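Local coordinates for putative tryptophan halogenase (Xanthomonas campestris pv. campestris, PDB 6Y1W), which is a putative flavin-dependent halogenase that probably uses reduced FAD to halogenate an aromatic substrate, perhaps tryptophan, at residues A[422-432]-A[449-460]. Residues are numbered along the deposited sequence; the frame is centred on the assembly and turned at random. Where two conformers were deposited one is given.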
# COMPACT_ATOMS: atom_id res chain seq x y z
N ARG A 422 -0.50 -6.22 -16.15
CA ARG A 422 0.85 -6.21 -15.60
C ARG A 422 1.87 -6.74 -16.60
O ARG A 422 2.96 -6.16 -16.76
CB ARG A 422 0.92 -7.05 -14.31
CG ARG A 422 -0.03 -6.52 -13.16
CD ARG A 422 0.78 -5.81 -12.08
NE ARG A 422 0.19 -5.93 -10.76
CZ ARG A 422 0.81 -5.62 -9.62
NH1 ARG A 422 2.03 -5.14 -9.59
NH2 ARG A 422 0.17 -5.78 -8.48
N MET A 423 1.55 -7.82 -17.31
CA MET A 423 2.48 -8.35 -18.30
C MET A 423 2.74 -7.38 -19.44
O MET A 423 3.89 -7.22 -19.88
CB MET A 423 1.94 -9.68 -18.83
CG MET A 423 1.92 -10.76 -17.73
SD MET A 423 1.30 -12.33 -18.35
CE MET A 423 2.78 -12.91 -19.24
N GLU A 424 1.67 -6.71 -19.91
CA GLU A 424 1.81 -5.74 -21.00
C GLU A 424 2.61 -4.51 -20.57
O GLU A 424 3.42 -3.98 -21.33
CB GLU A 424 0.42 -5.36 -21.54
CG GLU A 424 -0.17 -6.49 -22.41
CD GLU A 424 -1.61 -6.27 -22.87
OE1 GLU A 424 -2.19 -5.19 -22.64
OE2 GLU A 424 -2.16 -7.22 -23.49
N LEU A 425 2.40 -4.04 -19.34
CA LEU A 425 3.21 -2.94 -18.83
C LEU A 425 4.69 -3.28 -18.88
O LEU A 425 5.53 -2.45 -19.27
CB LEU A 425 2.78 -2.63 -17.40
CG LEU A 425 3.23 -1.32 -16.80
CD1 LEU A 425 2.65 -0.13 -17.57
CD2 LEU A 425 2.79 -1.31 -15.35
N PHE A 426 5.06 -4.48 -18.46
CA PHE A 426 6.46 -4.85 -18.47
C PHE A 426 6.96 -5.05 -19.91
O PHE A 426 8.05 -4.61 -20.26
CB PHE A 426 6.69 -6.12 -17.64
CG PHE A 426 8.13 -6.40 -17.35
CD1 PHE A 426 8.86 -5.55 -16.53
CD2 PHE A 426 8.79 -7.44 -17.98
CE1 PHE A 426 10.24 -5.78 -16.28
CE2 PHE A 426 10.16 -7.69 -17.75
CZ PHE A 426 10.88 -6.84 -16.88
N ARG A 427 6.17 -5.74 -20.74
CA ARG A 427 6.59 -5.97 -22.12
C ARG A 427 6.78 -4.66 -22.89
O ARG A 427 7.69 -4.54 -23.72
CB ARG A 427 5.58 -6.88 -22.82
CG ARG A 427 5.73 -6.94 -24.34
CD ARG A 427 7.01 -7.63 -24.74
NE ARG A 427 6.96 -8.12 -26.12
CZ ARG A 427 8.02 -8.30 -26.90
NH1 ARG A 427 9.25 -8.04 -26.47
NH2 ARG A 427 7.84 -8.75 -28.14
N GLN A 428 5.95 -3.65 -22.62
CA GLN A 428 6.06 -2.45 -23.44
C GLN A 428 7.16 -1.52 -22.94
O GLN A 428 7.92 -0.97 -23.75
CB GLN A 428 4.72 -1.72 -23.48
CG GLN A 428 3.67 -2.51 -24.25
CD GLN A 428 4.13 -2.92 -25.63
OE1 GLN A 428 4.28 -4.10 -25.92
NE2 GLN A 428 4.35 -1.94 -26.49
N SER A 429 7.27 -1.32 -21.61
CA SER A 429 8.10 -0.27 -21.05
C SER A 429 8.99 -0.71 -19.90
O SER A 429 9.64 0.14 -19.29
CB SER A 429 7.21 0.88 -20.55
OG SER A 429 6.20 0.39 -19.69
N GLY A 430 9.03 -2.00 -19.56
CA GLY A 430 9.86 -2.47 -18.46
C GLY A 430 9.38 -2.08 -17.08
O GLY A 430 10.13 -2.17 -16.11
N ARG A 431 8.13 -1.67 -16.97
CA ARG A 431 7.60 -1.12 -15.72
C ARG A 431 6.82 -2.15 -14.91
O ARG A 431 6.17 -3.04 -15.47
CB ARG A 431 6.71 0.10 -16.02
CG ARG A 431 7.57 1.19 -16.69
CD ARG A 431 6.88 2.56 -16.68
NE ARG A 431 6.82 3.14 -18.02
CZ ARG A 431 7.69 4.00 -18.54
NH1 ARG A 431 7.50 4.44 -19.77
NH2 ARG A 431 8.74 4.45 -17.83
N VAL A 432 6.93 -2.01 -13.58
CA VAL A 432 6.21 -2.81 -12.60
C VAL A 432 5.77 -1.85 -11.50
O VAL A 432 6.40 -0.82 -11.26
CB VAL A 432 7.07 -3.96 -12.00
CG1 VAL A 432 7.54 -4.92 -13.13
CG2 VAL A 432 8.32 -3.41 -11.29
N MET A 449 9.22 -12.10 -14.53
CA MET A 449 8.92 -11.80 -15.94
C MET A 449 10.18 -11.81 -16.79
O MET A 449 10.18 -12.39 -17.89
CB MET A 449 8.15 -10.49 -16.08
CG MET A 449 6.74 -10.69 -15.57
SD MET A 449 5.62 -9.33 -16.03
CE MET A 449 6.15 -8.07 -14.88
N LEU A 450 11.30 -11.23 -16.31
CA LEU A 450 12.53 -11.33 -17.10
C LEU A 450 12.97 -12.78 -17.20
O LEU A 450 13.40 -13.25 -18.28
CB LEU A 450 13.64 -10.52 -16.44
CG LEU A 450 13.72 -9.03 -16.69
CD1 LEU A 450 14.89 -8.47 -15.85
CD2 LEU A 450 13.94 -8.77 -18.18
N GLY A 451 12.92 -13.51 -16.08
CA GLY A 451 13.38 -14.89 -16.07
C GLY A 451 12.60 -15.81 -16.99
O GLY A 451 13.17 -16.77 -17.54
N GLN A 452 11.31 -15.56 -17.16
CA GLN A 452 10.46 -16.37 -18.00
C GLN A 452 10.27 -15.77 -19.39
O GLN A 452 9.42 -16.24 -20.15
CB GLN A 452 9.13 -16.65 -17.31
CG GLN A 452 9.42 -17.39 -15.98
CD GLN A 452 8.35 -18.32 -15.46
OE1 GLN A 452 8.46 -18.77 -14.32
NE2 GLN A 452 7.36 -18.67 -16.29
N GLY A 453 11.09 -14.79 -19.76
CA GLY A 453 11.25 -14.44 -21.17
C GLY A 453 10.40 -13.31 -21.69
O GLY A 453 10.26 -13.18 -22.91
N ILE A 454 9.81 -12.51 -20.81
CA ILE A 454 9.18 -11.27 -21.26
C ILE A 454 10.28 -10.24 -21.48
O ILE A 454 11.03 -9.92 -20.55
CB ILE A 454 8.14 -10.78 -20.24
CG1 ILE A 454 7.17 -11.90 -19.86
CG2 ILE A 454 7.40 -9.56 -20.80
CD1 ILE A 454 6.38 -12.53 -21.02
N VAL A 455 10.39 -9.73 -22.70
CA VAL A 455 11.51 -8.86 -23.06
C VAL A 455 10.98 -7.44 -23.24
O VAL A 455 10.27 -7.17 -24.22
CB VAL A 455 12.20 -9.33 -24.34
CG1 VAL A 455 13.43 -8.48 -24.58
CG2 VAL A 455 12.54 -10.81 -24.25
N PRO A 456 11.33 -6.50 -22.36
CA PRO A 456 10.83 -5.12 -22.52
C PRO A 456 11.26 -4.52 -23.84
O PRO A 456 12.42 -4.65 -24.26
CB PRO A 456 11.47 -4.39 -21.34
CG PRO A 456 11.58 -5.51 -20.28
CD PRO A 456 11.99 -6.71 -21.06
N ARG A 457 10.31 -3.88 -24.51
CA ARG A 457 10.59 -3.21 -25.78
C ARG A 457 11.25 -1.85 -25.59
O ARG A 457 11.95 -1.38 -26.49
CB ARG A 457 9.31 -3.03 -26.59
CG ARG A 457 8.62 -4.32 -26.98
CD ARG A 457 7.49 -4.03 -27.95
NE ARG A 457 6.23 -4.60 -27.51
CZ ARG A 457 5.73 -5.74 -27.96
NH1 ARG A 457 6.40 -6.43 -28.88
NH2 ARG A 457 4.57 -6.19 -27.51
N HIS A 458 11.06 -1.24 -24.42
CA HIS A 458 11.60 0.06 -24.08
C HIS A 458 11.96 0.05 -22.62
O HIS A 458 11.60 -0.87 -21.89
CB HIS A 458 10.57 1.17 -24.36
CG HIS A 458 10.19 1.27 -25.80
ND1 HIS A 458 10.96 1.94 -26.72
CD2 HIS A 458 9.17 0.71 -26.49
CE1 HIS A 458 10.41 1.83 -27.92
NE2 HIS A 458 9.31 1.09 -27.80
N HIS A 459 12.77 1.02 -22.22
CA HIS A 459 13.07 1.27 -20.82
C HIS A 459 12.89 2.75 -20.53
O HIS A 459 12.71 3.57 -21.43
CB HIS A 459 14.49 0.83 -20.47
CG HIS A 459 15.54 1.55 -21.25
ND1 HIS A 459 16.19 0.98 -22.33
CD2 HIS A 459 16.06 2.79 -21.11
CE1 HIS A 459 17.06 1.85 -22.82
NE2 HIS A 459 16.99 2.96 -22.11
N HIS A 460 12.98 3.09 -19.24
CA HIS A 460 12.79 4.47 -18.82
C HIS A 460 13.87 5.34 -19.45
O HIS A 460 15.06 5.02 -19.36
CB HIS A 460 12.83 4.57 -17.30
CG HIS A 460 12.29 5.85 -16.75
ND1 HIS A 460 12.84 7.07 -17.05
CD2 HIS A 460 11.27 6.10 -15.89
CE1 HIS A 460 12.19 8.03 -16.40
NE2 HIS A 460 11.23 7.46 -15.70
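F426 carries the tightly packed half of this contact, reaching from helix 417-429 into the bend where helix 442-451 gives way to loop. Its CG stands anti to the backbone N (chi1 -167°), which swings the ring toward 449-456 and sets it among M449, L450, I454 and P456. P456 CG sits over one face, 3.9 Å from the ring centroid, in a CH-pi contact, while L450 CG meets the ring edge at CZ (3.6 Å). M449 runs past F426 in the opposite direction; its CE presses on F426 CB at 3.4 Å, and its sulfur approaches the ring obliquely as a Met-aromatic contact.

The outer side is polar and more open to solvent. R457 N bonds R427 O at 2.8 Å. The side-chain bonds here are tentative, since R427 and Q428 each have a second conformer: in the one given, R427 NH1 points to V455 O, and R457 turns NE and NH2 side-on to Q428 OE1. The two guanidinium groups overlap with their planes 42° apart, the close approach of their nitrogens being doubtful. In this conformer Q428 NE2 also bonds D370 of the second subunit, and nearby R431 forms a salt bridge with D373 of that subunit.

G453, at positive phi, is the C-prime residue of a Schellman motif (I454 N to M449 O, 2.9 Å) that ends helix 442-451 and turns the chain so that 454-458 runs beside helix 417-429 in the same direction.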